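Local coordinates for transcriptional regulator (Bacillus halodurans, PDB 1Z4E), which is named a transcriptional regulator but has the GNAT fold and probably works as an acyltransferase, moving an acyl group other than an aminoacyl group, at residues E56-L70 against I102-A114. Residues are numbered along the deposited sequence; the frame is centred on the assembly and turned at random.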
ATOM      1  N   GLU A  56       7.453  -9.436   0.713  1.00 17.36           N
ATOM      2  CA  GLU A  56       7.906 -10.584  -0.060  1.00 19.24           C
ATOM      3  C   GLU A  56       7.704 -10.525  -1.563  1.00 19.87           C
ATOM      4  O   GLU A  56       6.759  -9.913  -2.069  1.00 19.00           O
ATOM      5  CB  GLU A  56       7.207 -11.847   0.448  1.00 18.91           C
ATOM      6  CG  GLU A  56       7.164 -11.976   1.963  1.00 20.29           C
ATOM      7  CD  GLU A  56       6.382 -13.184   2.419  1.00 24.25           C
ATOM      8  OE1 GLU A  56       5.368 -13.515   1.768  1.00 23.76           O
ATOM      9  OE2 GLU A  56       6.773 -13.796   3.436  1.00 22.44           O
ATOM     10  N   LEU A  57       8.615 -11.185  -2.271  1.00 17.12           N
ATOM     11  CA  LEU A  57       8.536 -11.302  -3.717  1.00 18.71           C
ATOM     12  C   LEU A  57       8.168 -12.763  -3.924  1.00 15.71           C
ATOM     13  O   LEU A  57       8.854 -13.668  -3.429  1.00 17.39           O
ATOM     14  CB  LEU A  57       9.882 -10.974  -4.366  1.00 15.76           C
ATOM     15  CG  LEU A  57      10.158  -9.475  -4.471  1.00 21.81           C
ATOM     16  CD1 LEU A  57      11.629  -9.220  -4.788  1.00 19.33           C
ATOM     17  CD2 LEU A  57       9.247  -8.882  -5.550  1.00 21.16           C
ATOM     18  N   ILE A  58       7.072 -12.983  -4.634  1.00 13.89           N
ATOM     19  CA  ILE A  58       6.563 -14.325  -4.894  1.00 13.34           C
ATOM     20  C   ILE A  58       6.599 -14.628  -6.387  1.00 14.11           C
ATOM     21  O   ILE A  58       6.209 -13.787  -7.197  1.00 16.25           O
ATOM     22  CB  ILE A  58       5.095 -14.437  -4.431  1.00 13.92           C
ATOM     23  CG1 ILE A  58       4.962 -13.940  -2.985  1.00 15.58           C
ATOM     24  CG2 ILE A  58       4.601 -15.858  -4.600  1.00 17.24           C
ATOM     25  CD1 ILE A  58       5.831 -14.691  -1.978  1.00 14.39           C
ATOM     26  N   VAL A  59       7.061 -15.825  -6.746  1.00 14.39           N
ATOM     27  CA  VAL A  59       7.111 -16.218  -8.151  1.00 15.12           C
ATOM     28  C   VAL A  59       6.371 -17.527  -8.419  1.00 15.91           C
ATOM     29  O   VAL A  59       6.288 -18.405  -7.544  1.00 14.66           O
ATOM     30  CB  VAL A  59       8.577 -16.385  -8.666  1.00  9.53           C
ATOM     31  CG1 VAL A  59       9.289 -15.029  -8.699  1.00 10.82           C
ATOM     32  CG2 VAL A  59       9.342 -17.383  -7.790  1.00 10.25           C
ATOM     33  N   ALA A  60       5.808 -17.625  -9.625  1.00 11.67           N
ATOM     34  CA  ALA A  60       5.112 -18.818 -10.099  1.00 12.57           C
ATOM     35  C   ALA A  60       6.148 -19.437 -11.032  1.00 12.98           C
ATOM     36  O   ALA A  60       6.691 -18.752 -11.907  1.00 16.72           O
ATOM     37  CB  ALA A  60       3.860 -18.434 -10.880  1.00 12.86           C
ATOM     38  N   CYS A  61       6.419 -20.725 -10.857  1.00 13.87           N
ATOM     39  CA  CYS A  61       7.446 -21.389 -11.642  1.00 12.80           C
ATOM     40  C   CYS A  61       7.008 -22.610 -12.438  1.00 14.32           C
ATOM     41  O   CYS A  61       6.141 -23.372 -12.010  1.00 13.36           O
ATOM     42  CB  CYS A  61       8.582 -21.818 -10.710  1.00 22.74           C
ATOM     43  SG  CYS A  61       9.075 -20.567  -9.506  1.00 22.07           S
ATOM     44  N   ASN A  62       7.633 -22.775 -13.601  1.00 17.67           N
ATOM     45  CA  ASN A  62       7.421 -23.918 -14.487  1.00 20.78           C
ATOM     46  C   ASN A  62       8.836 -24.487 -14.513  1.00 22.93           C
ATOM     47  O   ASN A  62       9.582 -24.294 -15.475  1.00 18.88           O
ATOM     48  CB  ASN A  62       7.005 -23.451 -15.888  1.00 14.97           C
ATOM     49  CG  ASN A  62       6.883 -24.601 -16.875  1.00 17.36           C
ATOM     50  OD1 ASN A  62       6.231 -25.600 -16.595  1.00 14.94           O
ATOM     51  ND2 ASN A  62       7.507 -24.455 -18.042  1.00 15.63           N
ATOM     52  N   GLY A  63       9.213 -25.173 -13.438  1.00 20.29           N
ATOM     53  CA  GLY A  63      10.567 -25.685 -13.350  1.00 23.36           C
ATOM     54  C   GLY A  63      11.400 -24.447 -13.064  1.00 24.17           C
ATOM     55  O   GLY A  63      11.037 -23.653 -12.195  1.00 21.75           O
ATOM     56  N   GLU A  64      12.484 -24.246 -13.805  1.00 24.70           N
ATOM     57  CA  GLU A  64      13.338 -23.078 -13.590  1.00 28.13           C
ATOM     58  C   GLU A  64      12.805 -21.832 -14.291  1.00 27.10           C
ATOM     59  O   GLU A  64      13.287 -20.722 -14.060  1.00 24.89           O
ATOM     60  CB  GLU A  64      14.758 -23.368 -14.074  1.00 36.29           C
ATOM     61  CG  GLU A  64      15.493 -24.415 -13.251  1.00 40.71           C
ATOM     62  CD  GLU A  64      16.881 -24.706 -13.794  1.00 49.43           C
ATOM     63  OE1 GLU A  64      17.659 -23.748 -13.987  1.00 47.19           O
ATOM     64  OE2 GLU A  64      17.193 -25.894 -14.024  1.00 51.31           O
ATOM     65  N   GLU A  65      11.805 -22.016 -15.143  1.00 20.28           N
ATOM     66  CA  GLU A  65      11.224 -20.903 -15.875  1.00 16.62           C
ATOM     67  C   GLU A  65      10.225 -20.141 -15.007  1.00 13.14           C
ATOM     68  O   GLU A  65       9.235 -20.709 -14.531  1.00 15.81           O
ATOM     69  CB  GLU A  65      10.531 -21.434 -17.144  1.00 19.76           C
ATOM     70  CG  GLU A  65       9.821 -20.383 -17.983  1.00 17.55           C
ATOM     71  CD  GLU A  65       9.173 -20.982 -19.224  1.00 22.16           C
ATOM     72  OE1 GLU A  65       8.352 -21.918 -19.090  1.00 18.89           O
ATOM     73  OE2 GLU A  65       9.488 -20.515 -20.336  1.00 21.55           O
ATOM     74  N   ILE A  66      10.486 -18.857 -14.789  1.00 15.38           N
ATOM     75  CA  ILE A  66       9.576 -18.042 -13.995  1.00 16.46           C
ATOM     76  C   ILE A  66       8.450 -17.611 -14.929  1.00 13.90           C
ATOM     77  O   ILE A  66       8.696 -16.994 -15.963  1.00 14.23           O
ATOM     78  CB  ILE A  66      10.280 -16.779 -13.437  1.00 14.02           C
ATOM     79  CG1 ILE A  66      11.442 -17.181 -12.516  1.00 16.96           C
ATOM     80  CG2 ILE A  66       9.273 -15.921 -12.680  1.00 13.44           C
ATOM     81  CD1 ILE A  66      11.015 -17.989 -11.290  1.00 19.41           C
ATOM     82  N   VAL A  67       7.213 -17.931 -14.572  1.00 11.06           N
ATOM     83  CA  VAL A  67       6.096 -17.566 -15.428  1.00 12.02           C
ATOM     84  C   VAL A  67       5.152 -16.542 -14.817  1.00 12.44           C
ATOM     85  O   VAL A  67       4.155 -16.167 -15.436  1.00 11.72           O
ATOM     86  CB  VAL A  67       5.304 -18.820 -15.850  1.00 17.81           C
ATOM     87  CG1 VAL A  67       6.229 -19.756 -16.600  1.00 15.58           C
ATOM     88  CG2 VAL A  67       4.718 -19.523 -14.630  1.00 17.17           C
ATOM     89  N   GLY A  68       5.475 -16.085 -13.611  1.00 14.52           N
ATOM     90  CA  GLY A  68       4.636 -15.102 -12.954  1.00 13.38           C
ATOM     91  C   GLY A  68       5.299 -14.572 -11.700  1.00 13.41           C
ATOM     92  O   GLY A  68       6.142 -15.240 -11.108  1.00 13.18           O
ATOM     93  N   MET A  69       4.919 -13.367 -11.291  1.00 13.63           N
ATOM     94  CA  MET A  69       5.502 -12.761 -10.100  1.00 14.51           C
ATOM     95  C   MET A  69       4.577 -11.704  -9.510  1.00 11.37           C
ATOM     96  O   MET A  69       3.668 -11.209 -10.175  1.00 14.81           O
ATOM     97  CB  MET A  69       6.847 -12.091 -10.455  1.00  6.09           C
ATOM     98  CG  MET A  69       6.707 -10.872 -11.388  1.00  6.03           C
ATOM     99  SD  MET A  69       8.274 -10.107 -11.998  1.00  6.45           S
ATOM    100  CE  MET A  69       8.749  -9.176 -10.563  1.00 10.89           C
ATOM    101  N   LEU A  70       4.823 -11.367  -8.249  1.00 13.20           N
ATOM    102  CA  LEU A  70       4.091 -10.309  -7.570  1.00 14.77           C
ATOM    103  C   LEU A  70       4.832 -10.015  -6.280  1.00 16.33           C
ATOM    104  O   LEU A  70       5.663 -10.814  -5.828  1.00 14.78           O
ATOM    105  CB  LEU A  70       2.640 -10.718  -7.259  1.00 11.61           C
ATOM    106  CG  LEU A  70       2.341 -11.844  -6.255  1.00 14.85           C
ATOM    107  CD1 LEU A  70       2.696 -11.408  -4.834  1.00 13.44           C
ATOM    108  CD2 LEU A  70       0.869 -12.192  -6.322  1.00 12.88           C
ATOM    109  N   ILE A 102      -2.361 -18.582 -14.582  1.00 18.04           N
ATOM    110  CA  ILE A 102      -1.202 -18.392 -13.716  1.00 17.96           C
ATOM    111  C   ILE A 102      -1.426 -17.216 -12.766  1.00 16.56           C
ATOM    112  O   ILE A 102      -1.140 -17.308 -11.571  1.00 15.74           O
ATOM    113  CB  ILE A 102       0.071 -18.139 -14.546  1.00 21.99           C
ATOM    114  CG1 ILE A 102       0.387 -19.376 -15.391  1.00 26.45           C
ATOM    115  CG2 ILE A 102       1.238 -17.799 -13.628  1.00 19.61           C
ATOM    116  CD1 ILE A 102       1.535 -19.175 -16.352  1.00 31.88           C
ATOM    117  N   GLY A 103      -1.936 -16.115 -13.305  1.00 14.03           N
ATOM    118  CA  GLY A 103      -2.202 -14.937 -12.492  1.00 15.13           C
ATOM    119  C   GLY A 103      -3.147 -15.258 -11.345  1.00 15.85           C
ATOM    120  O   GLY A 103      -2.904 -14.879 -10.197  1.00 15.78           O
ATOM    121  N   SER A 104      -4.226 -15.971 -11.654  1.00 15.04           N
ATOM    122  CA  SER A 104      -5.200 -16.347 -10.634  1.00 15.73           C
ATOM    123  C   SER A 104      -4.574 -17.212  -9.536  1.00 16.45           C
ATOM    124  O   SER A 104      -4.802 -16.980  -8.352  1.00 15.71           O
ATOM    125  CB  SER A 104      -6.377 -17.090 -11.272  1.00 21.54           C
ATOM    126  OG  SER A 104      -7.318 -17.464 -10.278  1.00 24.63           O
ATOM    127  N   GLN A 105      -3.790 -18.214  -9.918  1.00 16.29           N
ATOM    128  CA  GLN A 105      -3.141 -19.069  -8.927  1.00 17.87           C
ATOM    129  C   GLN A 105      -2.194 -18.267  -8.039  1.00 17.38           C
ATOM    130  O   GLN A 105      -2.167 -18.443  -6.826  1.00 15.49           O
ATOM    131  CB  GLN A 105      -2.339 -20.181  -9.605  1.00 20.23           C
ATOM    132  CG  GLN A 105      -3.178 -21.271 -10.224  1.00 23.19           C
ATOM    133  CD  GLN A 105      -2.330 -22.317 -10.913  1.00 29.85           C
ATOM    134  OE1 GLN A 105      -1.560 -23.028 -10.271  1.00 28.68           O
ATOM    135  NE2 GLN A 105      -2.460 -22.410 -12.232  1.00 27.65           N
ATOM    136  N   LEU A 106      -1.414 -17.386  -8.652  1.00 17.65           N
ATOM    137  CA  LEU A 106      -0.460 -16.576  -7.906  1.00 17.08           C
ATOM    138  C   LEU A 106      -1.156 -15.666  -6.888  1.00 13.68           C
ATOM    139  O   LEU A 106      -0.737 -15.579  -5.732  1.00 14.98           O
ATOM    140  CB  LEU A 106       0.385 -15.753  -8.889  1.00 16.66           C
ATOM    141  CG  LEU A 106       1.646 -15.055  -8.389  1.00 23.03           C
ATOM    142  CD1 LEU A 106       2.590 -16.064  -7.723  1.00 19.21           C
ATOM    143  CD2 LEU A 106       2.329 -14.378  -9.578  1.00 23.78           C
ATOM    144  N   VAL A 107      -2.221 -14.992  -7.308  1.00 13.73           N
ATOM    145  CA  VAL A 107      -2.943 -14.103  -6.405  1.00 13.14           C
ATOM    146  C   VAL A 107      -3.677 -14.895  -5.315  1.00 13.96           C
ATOM    147  O   VAL A 107      -3.697 -14.490  -4.154  1.00 14.03           O
ATOM    148  CB  VAL A 107      -3.952 -13.225  -7.177  1.00 15.36           C
ATOM    149  CG1 VAL A 107      -4.784 -12.397  -6.209  1.00 14.25           C
ATOM    150  CG2 VAL A 107      -3.205 -12.327  -8.139  1.00 18.39           C
ATOM    151  N   CYS A 108      -4.279 -16.023  -5.682  1.00 15.55           N
ATOM    152  CA  CYS A 108      -4.974 -16.839  -4.689  1.00 14.31           C
ATOM    153  C   CYS A 108      -3.982 -17.328  -3.632  1.00 14.38           C
ATOM    154  O   CYS A 108      -4.298 -17.380  -2.445  1.00 14.82           O
ATOM    155  CB  CYS A 108      -5.660 -18.029  -5.368  1.00 14.36           C
ATOM    156  SG  CYS A 108      -7.148 -17.558  -6.299  1.00 22.97           S
ATOM    157  N   TRP A 109      -2.775 -17.672  -4.069  1.00 11.40           N
ATOM    158  CA  TRP A 109      -1.729 -18.139  -3.160  1.00 12.39           C
ATOM    159  C   TRP A 109      -1.374 -17.010  -2.192  1.00 14.02           C
ATOM    160  O   TRP A 109      -1.260 -17.217  -0.976  1.00 12.17           O
ATOM    161  CB  TRP A 109      -0.487 -18.533  -3.962  1.00 16.55           C
ATOM    162  CG  TRP A 109       0.549 -19.277  -3.177  1.00 19.41           C
ATOM    163  CD1 TRP A 109       0.663 -20.632  -3.046  1.00 23.63           C
ATOM    164  CD2 TRP A 109       1.639 -18.709  -2.443  1.00 20.26           C
ATOM    165  NE1 TRP A 109       1.764 -20.942  -2.281  1.00 19.63           N
ATOM    166  CE2 TRP A 109       2.380 -19.780  -1.900  1.00 20.76           C
ATOM    167  CE3 TRP A 109       2.064 -17.398  -2.194  1.00 22.14           C
ATOM    168  CZ2 TRP A 109       3.525 -19.581  -1.121  1.00 22.51           C
ATOM    169  CZ3 TRP A 109       3.203 -17.200  -1.421  1.00 23.62           C
ATOM    170  CH2 TRP A 109       3.920 -18.287  -0.895  1.00 23.64           C
ATOM    171  N   ALA A 110      -1.204 -15.811  -2.738  1.00 20.79           N
ATOM    172  CA  ALA A 110      -0.869 -14.637  -1.938  1.00 21.77           C
ATOM    173  C   ALA A 110      -1.977 -14.322  -0.936  1.00 20.04           C
ATOM    174  O   ALA A 110      -1.702 -13.925   0.195  1.00 19.23           O
ATOM    175  CB  ALA A 110      -0.627 -13.434  -2.849  1.00 18.17           C
ATOM    176  N   ILE A 111      -3.226 -14.488  -1.360  1.00 18.46           N
ATOM    177  CA  ILE A 111      -4.368 -14.231  -0.484  1.00 17.66           C
ATOM    178  C   ILE A 111      -4.384 -15.202   0.696  1.00 16.43           C
ATOM    179  O   ILE A 111      -4.679 -14.808   1.826  1.00 14.53           O
ATOM    180  CB  ILE A 111      -5.700 -14.357  -1.249  1.00 16.27           C
ATOM    181  CG1 ILE A 111      -5.823 -13.217  -2.261  1.00 22.47           C
ATOM    182  CG2 ILE A 111      -6.868 -14.347  -0.270  1.00 19.12           C
ATOM    183  CD1 ILE A 111      -7.061 -13.302  -3.124  1.00 19.27           C
ATOM    184  N   GLU A 112      -4.084 -16.471   0.438  1.00 15.22           N
ATOM    185  CA  GLU A 112      -4.055 -17.454   1.518  1.00 14.63           C
ATOM    186  C   GLU A 112      -2.913 -17.124   2.466  1.00 16.16           C
ATOM    187  O   GLU A 112      -3.014 -17.317   3.679  1.00 17.67           O
ATOM    188  CB  GLU A 112      -3.880 -18.868   0.959  1.00 26.25           C
ATOM    189  CG  GLU A 112      -5.155 -19.402   0.344  1.00 29.71           C
ATOM    190  CD  GLU A 112      -6.333 -19.256   1.291  1.00 36.94           C
ATOM    191  OE1 GLU A 112      -6.223 -19.757   2.433  1.00 33.23           O
ATOM    192  OE2 GLU A 112      -7.356 -18.640   0.898  1.00 35.81           O
ATOM    193  N   ARG A 113      -1.824 -16.632   1.892  1.00 15.50           N
ATOM    194  CA  ARG A 113      -0.647 -16.237   2.652  1.00 18.91           C
ATOM    195  C   ARG A 113      -1.067 -15.118   3.611  1.00 20.75           C
ATOM    196  O   ARG A 113      -0.747 -15.152   4.800  1.00 17.99           O
ATOM    197  CB  ARG A 113       0.426 -15.729   1.685  1.00 31.15           C
ATOM    198  CG  ARG A 113       1.759 -15.356   2.310  1.00 34.39           C
ATOM    199  CD  ARG A 113       2.716 -16.524   2.295  1.00 35.29           C
ATOM    200  NE  ARG A 113       4.104 -16.110   2.502  1.00 36.20           N
ATOM    201  CZ  ARG A 113       5.109 -16.962   2.690  1.00 43.77           C
ATOM    202  NH1 ARG A 113       4.872 -18.268   2.695  1.00 41.64           N
ATOM    203  NH2 ARG A 113       6.343 -16.514   2.874  1.00 41.25           N
ATOM    204  N   ALA A 114      -1.795 -14.137   3.081  1.00 16.98           N
ATOM    205  CA  ALA A 114      -2.277 -13.007   3.876  1.00 17.95           C
ATOM    206  C   ALA A 114      -3.164 -13.469   5.029  1.00 16.94           C
ATOM    207  O   ALA A 114      -3.023 -12.983   6.151  1.00 18.33           O
ATOM    208  CB  ALA A 114      -3.044 -12.030   2.992  1.00 21.52           C
TER
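In this GNAT fold the helix 102-116 packs on one face of the mixed sheet, here on the hairpin of strands 55-62 and 65-76. L106 meets I58, A60 and L70 at the middle of the contact. Its two methyls part over the hairpin. L106 CD1 rests on I58 CG2 at 3.7 Å, while L106 CD2 lies 3.3 Å from the backbone N of M69, beside G68. L106 CG stands anti to the backbone N, which helps carry its methyls to the sheet. G68 has no side chain, and L106 CD2 and I102 CG2 pack against its backbone. V67 and G68 both face A60 in a classic beta bulge. Next to it, I102 CD1 touches V67 CG2 at 3.6 Å, and I102 CG2 reaches A60 CB. L70 slides past L106 in the opposite direction, its CD2 3.6 Å from L106 CG, and also touches A110 CB. I58 CD1 approaches W109 CZ3 obliquely at 3.7 Å, and I7 of strand 6-9 touches both residues. At the far end R113 grips E56 side-on in a salt bridge. R113 NE bonds E56 OE1 at the syn lone pair of that oxygen (3.0 Å, 150°). R113 NH2 meets E56 OE2 from above the carboxylate plane (2.8 Å, 162°). The two planes lie 47° apart, and the bend of R113 at chi2 helps bring the guanidinium edge to the carboxylate. E56 OE2 also pairs with R117, and R113 NH2 with E9. A leucine in place of R113 would probably leave E56 with R117 but without its two-nitrogen grip, and E9 without this partner. The contact is thus apolar along most of its length and closes in a charge network, where the two carboxylates probably ease the close approach of R113 and R117.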